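Local coordinates for molybdopterin-guanine dinucleotide biosynthesis protein A (MobA) (Archaeoglobus fulgidus, PDB 3NGW) that probably acts as a GTP-binding nucleotidyltransferase in molybdenum cofactor biosynthesis, attaching a guanosine nucleotide to molybdopterin, at residues 118-123 and 161-166; 27-32 and 56-61; 91-96 and 176-181. One frame throughout, in Å; residues are numbered along the deposited sequence.

Contact 1 (118-123 and 161-166)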
loop_
_atom_site.group_PDB
_atom_site.type_symbol
_atom_site.label_atom_id
_atom_site.label_comp_id
_atom_site.label_asym_id
_atom_site.label_seq_id
_atom_site.Cartn_x
_atom_site.Cartn_y
_atom_site.Cartn_z
ATOM N N PRO A 118 4.662 9.420 -5.126
ATOM C CA PRO A 118 3.798 10.367 -5.839
ATOM C C PRO A 118 3.494 11.583 -4.966
ATOM O O PRO A 118 3.329 11.456 -3.751
ATOM C CB PRO A 118 2.549 9.538 -6.141
ATOM C CG PRO A 118 3.100 8.139 -6.255
ATOM C CD PRO A 118 4.047 8.084 -5.083
ATOM N N LYS A 119 3.416 12.759 -5.583
ATOM C CA LYS A 119 3.159 13.968 -4.818
ATOM C C LYS A 119 2.571 15.141 -5.589
ATOM O O LYS A 119 3.016 15.468 -6.689
ATOM C CB LYS A 119 4.455 14.429 -4.149
ATOM C CG LYS A 119 4.347 15.773 -3.465
ATOM C CD LYS A 119 5.683 16.239 -2.937
ATOM C CE LYS A 119 5.526 17.567 -2.214
ATOM N NZ LYS A 119 6.828 18.109 -1.715
ATOM N N HIS A 120 1.562 15.765 -4.991
ATOM C CA HIS A 120 0.931 16.954 -5.551
ATOM C C HIS A 120 1.424 18.059 -4.620
ATOM O O HIS A 120 2.485 18.648 -4.846
ATOM C CB HIS A 120 -0.595 16.848 -5.504
ATOM C CG HIS A 120 -1.122 16.142 -4.294
ATOM N ND1 HIS A 120 -1.102 14.770 -4.168
ATOM C CD2 HIS A 120 -1.678 16.617 -3.154
ATOM C CE1 HIS A 120 -1.626 14.429 -3.004
ATOM N NE2 HIS A 120 -1.983 15.532 -2.370
ATOM N N ASP A 121 0.661 18.332 -3.567
ATOM C CA ASP A 121 1.062 19.325 -2.577
ATOM C C ASP A 121 1.636 18.517 -1.415
ATOM O O ASP A 121 2.532 18.966 -0.701
ATOM C CB ASP A 121 -0.147 20.140 -2.095
ATOM C CG ASP A 121 -0.583 21.201 -3.098
ATOM O OD1 ASP A 121 0.219 22.114 -3.393
ATOM O OD2 ASP A 121 -1.730 21.116 -3.589
ATOM N N TYR A 122 1.105 17.309 -1.254
ATOM C CA TYR A 122 1.535 16.405 -0.205
ATOM C C TYR A 122 1.814 15.029 -0.802
ATOM O O TYR A 122 1.152 14.620 -1.757
ATOM C CB TYR A 122 0.459 16.304 0.871
ATOM C CG TYR A 122 0.153 17.617 1.553
ATOM C CD1 TYR A 122 -0.752 18.528 0.995
ATOM C CD2 TYR A 122 0.754 17.944 2.769
ATOM C CE1 TYR A 122 -1.054 19.731 1.642
ATOM C CE2 TYR A 122 0.462 19.140 3.420
ATOM C CZ TYR A 122 -0.443 20.027 2.857
ATOM O OH TYR A 122 -0.749 21.190 3.532
ATOM N N PRO A 123 2.796 14.294 -0.241
ATOM C CA PRO A 123 3.158 12.962 -0.731
ATOM C C PRO A 123 2.169 11.888 -0.319
ATOM O O PRO A 123 1.409 12.062 0.629
ATOM C CB PRO A 123 4.526 12.742 -0.109
ATOM C CG PRO A 123 4.363 13.399 1.232
ATOM C CD PRO A 123 3.664 14.688 0.885
ATOM N N TYR A 161 7.676 12.056 -7.189
ATOM C CA TYR A 161 7.140 12.077 -8.538
ATOM C C TYR A 161 5.867 12.914 -8.643
ATOM O O TYR A 161 4.904 12.692 -7.910
ATOM C CB TYR A 161 6.847 10.651 -8.985
ATOM C CG TYR A 161 6.864 10.441 -10.479
ATOM C CD1 TYR A 161 8.065 10.432 -11.188
ATOM C CD2 TYR A 161 5.683 10.210 -11.180
ATOM C CE1 TYR A 161 8.088 10.189 -12.562
ATOM C CE2 TYR A 161 5.695 9.968 -12.551
ATOM C CZ TYR A 161 6.903 9.955 -13.232
ATOM O OH TYR A 161 6.919 9.682 -14.577
ATOM N N PRO A 162 5.849 13.888 -9.567
ATOM C CA PRO A 162 4.681 14.750 -9.754
ATOM C C PRO A 162 3.466 13.915 -10.122
ATOM O O PRO A 162 3.450 13.236 -11.154
ATOM C CB PRO A 162 5.113 15.675 -10.888
ATOM C CG PRO A 162 6.597 15.748 -10.715
ATOM C CD PRO A 162 6.938 14.301 -10.467
ATOM N N VAL A 163 2.447 13.969 -9.275
ATOM C CA VAL A 163 1.245 13.196 -9.521
ATOM C C VAL A 163 0.680 13.475 -10.915
ATOM O O VAL A 163 0.045 12.612 -11.514
ATOM C CB VAL A 163 0.168 13.469 -8.436
ATOM C CG1 VAL A 163 -0.285 14.921 -8.481
ATOM C CG2 VAL A 163 -1.005 12.535 -8.645
ATOM N N GLU A 164 0.938 14.673 -11.434
ATOM C CA GLU A 164 0.456 15.049 -12.758
ATOM C C GLU A 164 1.032 14.160 -13.857
ATOM O O GLU A 164 0.378 13.915 -14.867
ATOM C CB GLU A 164 0.790 16.513 -13.049
ATOM C CG GLU A 164 -0.054 17.505 -12.260
ATOM C CD GLU A 164 -1.496 17.582 -12.752
ATOM O OE1 GLU A 164 -2.165 16.531 -12.820
ATOM O OE2 GLU A 164 -1.965 18.698 -13.070
ATOM N N LYS A 165 2.251 13.674 -13.659
ATOM C CA LYS A 165 2.887 12.812 -14.642
ATOM C C LYS A 165 2.231 11.439 -14.682
ATOM O O LYS A 165 2.593 10.598 -15.501
ATOM C CB LYS A 165 4.378 12.669 -14.327
ATOM C CG LYS A 165 5.202 13.891 -14.702
ATOM C CD LYS A 165 6.655 13.754 -14.267
ATOM C CE LYS A 165 7.586 14.648 -15.099
ATOM N NZ LYS A 165 7.178 16.090 -15.166
ATOM N N LEU A 166 1.254 11.218 -13.809
ATOM C CA LEU A 166 0.566 9.930 -13.745
ATOM C C LEU A 166 -0.820 9.936 -14.380
ATOM O O LEU A 166 -1.431 8.880 -14.540
ATOM C CB LEU A 166 0.450 9.472 -12.287
ATOM C CG LEU A 166 1.760 9.267 -11.520
ATOM C CD1 LEU A 166 1.456 9.073 -10.043
ATOM C CD2 LEU A 166 2.512 8.067 -12.085
#
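The backbone N of Lys119 donates to Tyr161 O over 2.8 Å, the shorter of two hydrogen bonds that pair these parallel strand ends. The bond is bent, with 140° at the hydrogen, and the same oxygen also takes a CA-H contact from Pro118 CA at 3.3 Å. Lys119 returns a bond through its own carbonyl: Val163 N lies 3.0 Å from Lys119 O, with a nearly straight N-H (167°) that comes from above the carbonyl plane. Neither Pro118 nor Pro162, which lack an amide hydrogen, is asked for a donor in this pairing, which uses the N-H groups of Lys119 and Val163.

Side chains close the pair beyond the ladder. Val163 has CG1 between its backbone N and carbonyl carbon (chi1 64°), which sets that methyl 3.6 Å from His120 CB and at the edge of the imidazole, near its plane. Pro118 CB meets Leu166 CD1 at 4.1 Å, the leucine coming from the 3-10 segment that follows strand 158-162. Tyr161 projects to the same side as Pro118, but its hydroxyl leads off to hydrogen-bond His103.

Strand 158-162 is the outermost of the main sheet on this side, with 115-119 as its inner neighbour. Helix 98-111 covers the face bearing Pro118 and Tyr161, where Leu104 touches Pro118 and His103 reaches both Tyr161 and Leu166.

Contact 2 (27-32 and 56-61)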
loop_
_atom_site.group_PDB
_atom_site.type_symbol
_atom_site.label_atom_id
_atom_site.label_comp_id
_atom_site.label_asym_id
_atom_site.label_seq_id
_atom_site.Cartn_x
_atom_site.Cartn_y
_atom_site.Cartn_z
ATOM N N LYS A 27 -16.047 -7.758 -0.663
ATOM C CA LYS A 27 -15.168 -7.295 0.403
ATOM C C LYS A 27 -13.930 -6.600 -0.159
ATOM O O LYS A 27 -13.494 -6.906 -1.266
ATOM C CB LYS A 27 -14.739 -8.477 1.270
ATOM C CG LYS A 27 -15.871 -9.137 2.027
ATOM C CD LYS A 27 -15.332 -10.208 2.967
ATOM C CE LYS A 27 -16.455 -10.860 3.760
ATOM N NZ LYS A 27 -15.955 -11.874 4.734
ATOM N N LEU A 28 -13.356 -5.672 0.598
ATOM C CA LEU A 28 -12.171 -4.982 0.114
ATOM C C LEU A 28 -11.002 -5.920 -0.092
ATOM O O LEU A 28 -10.233 -5.746 -1.031
ATOM C CB LEU A 28 -11.765 -3.861 1.062
ATOM C CG LEU A 28 -12.472 -2.533 0.813
ATOM C CD1 LEU A 28 -11.931 -1.508 1.791
ATOM C CD2 LEU A 28 -12.259 -2.071 -0.624
ATOM N N ILE A 29 -10.853 -6.909 0.779
ATOM C CA ILE A 29 -9.744 -7.840 0.614
ATOM C C ILE A 29 -9.859 -8.598 -0.712
ATOM O O ILE A 29 -8.850 -8.882 -1.351
ATOM C CB ILE A 29 -9.657 -8.851 1.772
ATOM C CG1 ILE A 29 -8.449 -9.756 1.562
ATOM C CG2 ILE A 29 -10.945 -9.650 1.879
ATOM C CD1 ILE A 29 -7.101 -9.008 1.539
ATOM N N GLU A 30 -11.080 -8.907 -1.138
ATOM C CA GLU A 30 -11.259 -9.623 -2.396
ATOM C C GLU A 30 -10.994 -8.689 -3.571
ATOM O O GLU A 30 -10.602 -9.131 -4.650
ATOM C CB GLU A 30 -12.663 -10.229 -2.462
ATOM C CG GLU A 30 -12.987 -10.992 -1.188
ATOM C CD GLU A 30 -14.273 -11.797 -1.241
ATOM O OE1 GLU A 30 -15.224 -11.388 -1.950
ATOM O OE2 GLU A 30 -14.328 -12.832 -0.536
ATOM N N TRP A 31 -11.193 -7.396 -3.352
ATOM C CA TRP A 31 -10.927 -6.411 -4.387
ATOM C C TRP A 31 -9.442 -6.382 -4.740
ATOM O O TRP A 31 -9.081 -6.471 -5.910
ATOM C CB TRP A 31 -11.337 -5.020 -3.921
ATOM C CG TRP A 31 -12.700 -4.601 -4.351
ATOM C CD1 TRP A 31 -13.898 -4.970 -3.798
ATOM C CD2 TRP A 31 -13.011 -3.711 -5.430
ATOM N NE1 TRP A 31 -14.938 -4.359 -4.470
ATOM C CE2 TRP A 31 -14.421 -3.588 -5.475
ATOM C CE3 TRP A 31 -12.235 -3.013 -6.366
ATOM C CZ2 TRP A 31 -15.068 -2.780 -6.421
ATOM C CZ3 TRP A 31 -12.881 -2.209 -7.308
ATOM C CH2 TRP A 31 -14.285 -2.106 -7.329
ATOM N N VAL A 32 -8.586 -6.244 -3.726
ATOM C CA VAL A 32 -7.142 -6.188 -3.947
ATOM C C VAL A 32 -6.561 -7.552 -4.312
ATOM O O VAL A 32 -5.565 -7.636 -5.022
ATOM C CB VAL A 32 -6.395 -5.586 -2.709
ATOM C CG1 VAL A 32 -6.861 -4.152 -2.483
ATOM C CG2 VAL A 32 -6.646 -6.425 -1.462
ATOM N N SER A 56 -6.427 -18.747 5.715
ATOM C CA SER A 56 -7.337 -19.879 5.771
ATOM C C SER A 56 -8.562 -19.550 4.920
ATOM O O SER A 56 -9.408 -20.403 4.678
ATOM C CB SER A 56 -7.742 -20.194 7.220
ATOM O OG SER A 56 -8.381 -19.091 7.838
ATOM N N ARG A 57 -8.642 -18.311 4.446
ATOM C CA ARG A 57 -9.758 -17.898 3.606
ATOM C C ARG A 57 -9.365 -17.831 2.137
ATOM O O ARG A 57 -10.141 -18.205 1.263
ATOM C CB ARG A 57 -10.288 -16.525 4.046
ATOM C CG ARG A 57 -11.347 -16.578 5.136
ATOM C CD ARG A 57 -11.557 -15.224 5.813
ATOM N NE ARG A 57 -12.048 -14.199 4.900
ATOM C CZ ARG A 57 -12.185 -12.914 5.219
ATOM N NH1 ARG A 57 -11.865 -12.493 6.436
ATOM N NH2 ARG A 57 -12.636 -12.046 4.318
ATOM N N TYR A 58 -8.152 -17.368 1.873
ATOM C CA TYR A 58 -7.680 -17.204 0.507
ATOM C C TYR A 58 -6.288 -17.783 0.300
ATOM O O TYR A 58 -5.444 -17.726 1.190
ATOM C CB TYR A 58 -7.645 -15.717 0.171
ATOM C CG TYR A 58 -8.904 -14.979 0.548
ATOM C CD1 TYR A 58 -10.078 -15.180 -0.154
ATOM C CD2 TYR A 58 -8.923 -14.080 1.608
ATOM C CE1 TYR A 58 -11.240 -14.504 0.189
ATOM C CE2 TYR A 58 -10.089 -13.394 1.961
ATOM C CZ TYR A 58 -11.238 -13.610 1.250
ATOM O OH TYR A 58 -12.404 -12.959 1.575
ATOM N N GLU A 59 -6.061 -18.331 -0.888
ATOM C CA GLU A 59 -4.780 -18.898 -1.255
ATOM C C GLU A 59 -3.929 -17.760 -1.818
ATOM O O GLU A 59 -3.994 -17.464 -3.016
ATOM C CB GLU A 59 -4.981 -19.948 -2.338
ATOM C CG GLU A 59 -3.809 -20.866 -2.573
ATOM C CD GLU A 59 -3.904 -22.123 -1.733
ATOM O OE1 GLU A 59 -3.784 -22.009 -0.489
ATOM O OE2 GLU A 59 -4.111 -23.219 -2.313
ATOM N N ALA A 60 -3.157 -17.107 -0.952
ATOM C CA ALA A 60 -2.286 -16.000 -1.352
ATOM C C ALA A 60 -1.156 -15.939 -0.343
ATOM O O ALA A 60 -1.206 -16.613 0.675
ATOM C CB ALA A 60 -3.063 -14.681 -1.364
ATOM N N GLU A 61 -0.138 -15.142 -0.624
ATOM C CA GLU A 61 1.000 -15.022 0.272
ATOM C C GLU A 61 0.765 -13.922 1.325
ATOM O O GLU A 61 0.812 -12.735 1.011
ATOM C CB GLU A 61 2.248 -14.719 -0.569
ATOM C CG GLU A 61 3.551 -14.537 0.204
ATOM C CD GLU A 61 4.444 -15.774 0.182
ATOM O OE1 GLU A 61 3.986 -16.844 0.630
ATOM O OE2 GLU A 61 5.603 -15.669 -0.277
#
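Glu30 and Tyr58 are the closest residues along the two backbones, yet their CA atoms stand 8.9 Å apart, so side chains alone bridge the first turn of a helix and an irregular loop. Tyr58 OH is the meeting point. It donates to Glu30 OE2 at 2.9 Å, reaching the anti side of the carboxylate 18° out of its plane, while carboxylate and phenol ring are turned 80° to each other. The hydroxyl is also an acceptor, taking a hydrogen bond from Arg57 NH2 at 2.9 Å. A bend at chi3 (63°) folds the arginine back so that its guanidinium end reaches its neighbour's hydroxyl, and Arg57 CB rests over one face of the phenol ring near the rim.

Ile29 supplies the apolar side: its CG2 methyl lies 3.8 Å from Tyr58 CE2 and 3.6 Å from Tyr58 OH. Lys27, extended beyond CG, sets NZ over one face of the Arg57 guanidinium, 3.3 Å from Arg57 NH2. Both cations are salt-bridged to Glu20, one through each carboxylate oxygen, which probably offsets their mutual charge. A phenylalanine in place of Tyr58 would probably leave Glu30 OE2 without this donor and the Arg57 guanidinium freer to turn.

Lys27 is the N-cap of helix 28-36, and the loop connects helix 48-55 to strand 62-63. Val32 of the helix and Ala60 of the loop both touch Phe43 of strand 40-44, so helix and loop also meet through this strand.

Contact 3 (91-96 and 176-181)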
loop_
_atom_site.group_PDB
_atom_site.type_symbol
_atom_site.label_atom_id
_atom_site.label_comp_id
_atom_site.label_asym_id
_atom_site.label_seq_id
_atom_site.Cartn_x
_atom_site.Cartn_y
_atom_site.Cartn_z
ATOM N N ILE A 91 -4.641 -1.213 1.074
ATOM C CA ILE A 91 -5.960 -1.737 0.785
ATOM C C ILE A 91 -6.968 -0.594 0.806
ATOM O O ILE A 91 -8.042 -0.704 0.225
ATOM C CB ILE A 91 -6.372 -2.776 1.841
ATOM C CG1 ILE A 91 -7.646 -3.488 1.407
ATOM C CG2 ILE A 91 -6.601 -2.086 3.179
ATOM C CD1 ILE A 91 -7.979 -4.715 2.244
ATOM N N ASP A 92 -6.610 0.498 1.480
ATOM C CA ASP A 92 -7.475 1.667 1.592
ATOM C C ASP A 92 -7.769 2.288 0.232
ATOM O O ASP A 92 -8.713 3.063 0.089
ATOM C CB ASP A 92 -6.837 2.727 2.497
ATOM C CG ASP A 92 -6.449 2.181 3.861
ATOM O OD1 ASP A 92 -5.597 1.264 3.927
ATOM O OD2 ASP A 92 -6.988 2.674 4.875
HETATM N N MSE A 93 -6.952 1.960 -0.761
HETATM C CA MSE A 93 -7.134 2.468 -2.117
HETATM C C MSE A 93 -7.520 1.281 -3.010
HETATM O O MSE A 93 -6.656 0.619 -3.583
HETATM C CB MSE A 93 -5.828 3.114 -2.602
HETATM C CG MSE A 93 -5.498 4.425 -1.899
HETATM SE SE MSE A 93 -3.719 5.131 -2.242
HETATM C CE MSE A 93 -2.835 4.544 -0.617
ATOM N N PRO A 94 -8.825 0.995 -3.133
ATOM C CA PRO A 94 -9.314 -0.120 -3.948
ATOM C C PRO A 94 -9.402 0.125 -5.451
ATOM O O PRO A 94 -9.624 -0.815 -6.210
ATOM C CB PRO A 94 -10.685 -0.381 -3.358
ATOM C CG PRO A 94 -11.161 1.009 -3.128
ATOM C CD PRO A 94 -9.953 1.649 -2.447
ATOM N N PHE A 95 -9.234 1.374 -5.878
ATOM C CA PHE A 95 -9.326 1.700 -7.297
ATOM C C PHE A 95 -7.990 1.923 -7.976
ATOM O O PHE A 95 -7.948 2.454 -9.083
ATOM C CB PHE A 95 -10.193 2.942 -7.489
ATOM C CG PHE A 95 -11.548 2.822 -6.877
ATOM C CD1 PHE A 95 -12.366 1.739 -7.188
ATOM C CD2 PHE A 95 -12.002 3.773 -5.972
ATOM C CE1 PHE A 95 -13.624 1.606 -6.613
ATOM C CE2 PHE A 95 -13.256 3.654 -5.392
ATOM C CZ PHE A 95 -14.069 2.564 -5.710
ATOM N N VAL A 96 -6.904 1.516 -7.325
ATOM C CA VAL A 96 -5.584 1.698 -7.901
ATOM C C VAL A 96 -5.481 1.064 -9.273
ATOM O O VAL A 96 -5.961 -0.045 -9.492
ATOM C CB VAL A 96 -4.487 1.099 -7.017
ATOM C CG1 VAL A 96 -3.167 1.105 -7.772
ATOM C CG2 VAL A 96 -4.361 1.904 -5.730
ATOM N N PHE A 176 -5.622 7.211 -6.203
ATOM C CA PHE A 176 -5.296 7.851 -4.925
ATOM C C PHE A 176 -6.461 8.008 -3.955
ATOM O O PHE A 176 -6.294 8.499 -2.840
ATOM C CB PHE A 176 -4.657 9.213 -5.208
ATOM C CG PHE A 176 -3.312 9.110 -5.860
ATOM C CD1 PHE A 176 -2.176 8.865 -5.095
ATOM C CD2 PHE A 176 -3.186 9.173 -7.242
ATOM C CE1 PHE A 176 -0.924 8.679 -5.693
ATOM C CE2 PHE A 176 -1.944 8.989 -7.852
ATOM C CZ PHE A 176 -0.807 8.738 -7.073
ATOM N N PHE A 177 -7.640 7.584 -4.380
ATOM C CA PHE A 177 -8.823 7.673 -3.549
ATOM C C PHE A 177 -8.712 6.715 -2.366
ATOM O O PHE A 177 -8.539 5.509 -2.537
ATOM C CB PHE A 177 -10.052 7.360 -4.400
ATOM C CG PHE A 177 -11.323 7.255 -3.621
ATOM C CD1 PHE A 177 -11.815 6.017 -3.237
ATOM C CD2 PHE A 177 -12.021 8.393 -3.254
ATOM C CE1 PHE A 177 -12.985 5.917 -2.497
ATOM C CE2 PHE A 177 -13.189 8.298 -2.516
ATOM C CZ PHE A 177 -13.672 7.061 -2.137
ATOM N N ASN A 178 -8.804 7.262 -1.159
ATOM C CA ASN A 178 -8.707 6.451 0.044
ATOM C C ASN A 178 -10.056 6.289 0.721
ATOM O O ASN A 178 -10.912 7.166 0.633
ATOM C CB ASN A 178 -7.726 7.096 1.031
ATOM C CG ASN A 178 -6.271 6.774 0.717
ATOM O OD1 ASN A 178 -5.710 5.813 1.244
ATOM N ND2 ASN A 178 -5.660 7.572 -0.148
ATOM N N ILE A 179 -10.239 5.159 1.393
ATOM C CA ILE A 179 -11.465 4.902 2.135
ATOM C C ILE A 179 -11.135 4.827 3.619
ATOM O O ILE A 179 -10.573 3.834 4.080
ATOM C CB ILE A 179 -12.111 3.571 1.756
ATOM C CG1 ILE A 179 -12.513 3.578 0.282
ATOM C CG2 ILE A 179 -13.320 3.319 2.650
ATOM C CD1 ILE A 179 -13.226 2.309 -0.155
ATOM N N ASN A 180 -11.482 5.870 4.370
ATOM C CA ASN A 180 -11.202 5.883 5.806
ATOM C C ASN A 180 -12.407 6.249 6.671
ATOM O O ASN A 180 -12.510 5.798 7.810
ATOM C CB ASN A 180 -10.071 6.868 6.125
ATOM C CG ASN A 180 -8.780 6.546 5.389
ATOM O OD1 ASN A 180 -8.696 6.682 4.167
ATOM N ND2 ASN A 180 -7.764 6.112 6.133
ATOM N N THR A 181 -13.312 7.063 6.134
ATOM C CA THR A 181 -14.476 7.516 6.890
ATOM C C THR A 181 -15.833 7.301 6.212
ATOM O O THR A 181 -15.906 7.021 5.026
ATOM C CB THR A 181 -14.346 9.004 7.202
ATOM O OG1 THR A 181 -14.104 9.718 5.986
ATOM C CG2 THR A 181 -13.213 9.249 8.149
HETATM O O HOH W 1 -8.107 4.260 -4.752
#
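The Asp-Met-Pro sequence at residues 92-94 follows a central strand of the main sheet, the place where GT-A nucleotidyltransferases generally carry an aspartate near the nucleotide site; here it meets the chain that leads into the last helix. Backbones come first: Ile179 N donates to Asp92 O at 2.9 Å, and Asn178 CA lies 3.4 Å from the same oxygen as a CA-H contact. A second CA-H contact runs the other way, Met93 CA to Phe177 O at 3.4 Å. End-to-end directions 139° apart show the segments running roughly against each other, without forming a regular ladder.

Met93, a selenomethionine in this crystal, lies alongside Asn178, the two side chains pointing the same way, with its CG against the amide. On the other flank, Pro94 CG meets Ile179 CD1 at 3.8 Å and also covers the centre of the Phe95 ring. Phe177 has CG anti to its backbone N (chi1 173°), which lays its ring beside Phe95: Phe177 CD1 approaches the edge of the Phe95 ring 3.5 Å from CE2, an oblique pair with planes at 35°. A water bridges the segments here, 2.6 Å from Phe177 O and 3.3 Å from Phe95 N.

Asp92 OD2 is salt-bridged to Lys18, and the backbone N atoms of Asn180 and Thr181 both hydrogen-bond OD2 of Asp184, a calcium-binding residue. Around this junction, helix 182-194 packs on Phe95, Phe177 and Ile179, while Leu28 of helix 28-36 and Leu23 of strand 22-23 touch Pro94.

In the fold
From the N terminus, contact 2 is completed first, joining the start of helix 28-36 to the loop before strand 62-63. Contact 3 opens next, at 91-96, and closes only at 176-181, joining the loop after strand 86-90 to the one before helix 182-194. Within that span contact 1 opens at 118-123 and closes at 161-166, pairing strands 115-119 and 158-162. Contact 1 thus falls entirely within the span that contact 3 closes, while contact 2 precedes both. Phe176 joins contacts 1 and 3, its ring packing on Pro118, Val163 and Leu166. Trp31 and Leu28 pack on Pro94 and link contacts 2 and 3. Contacts 1 and 2, centres about 29 Å apart, lie on opposite sides of the chain's centre.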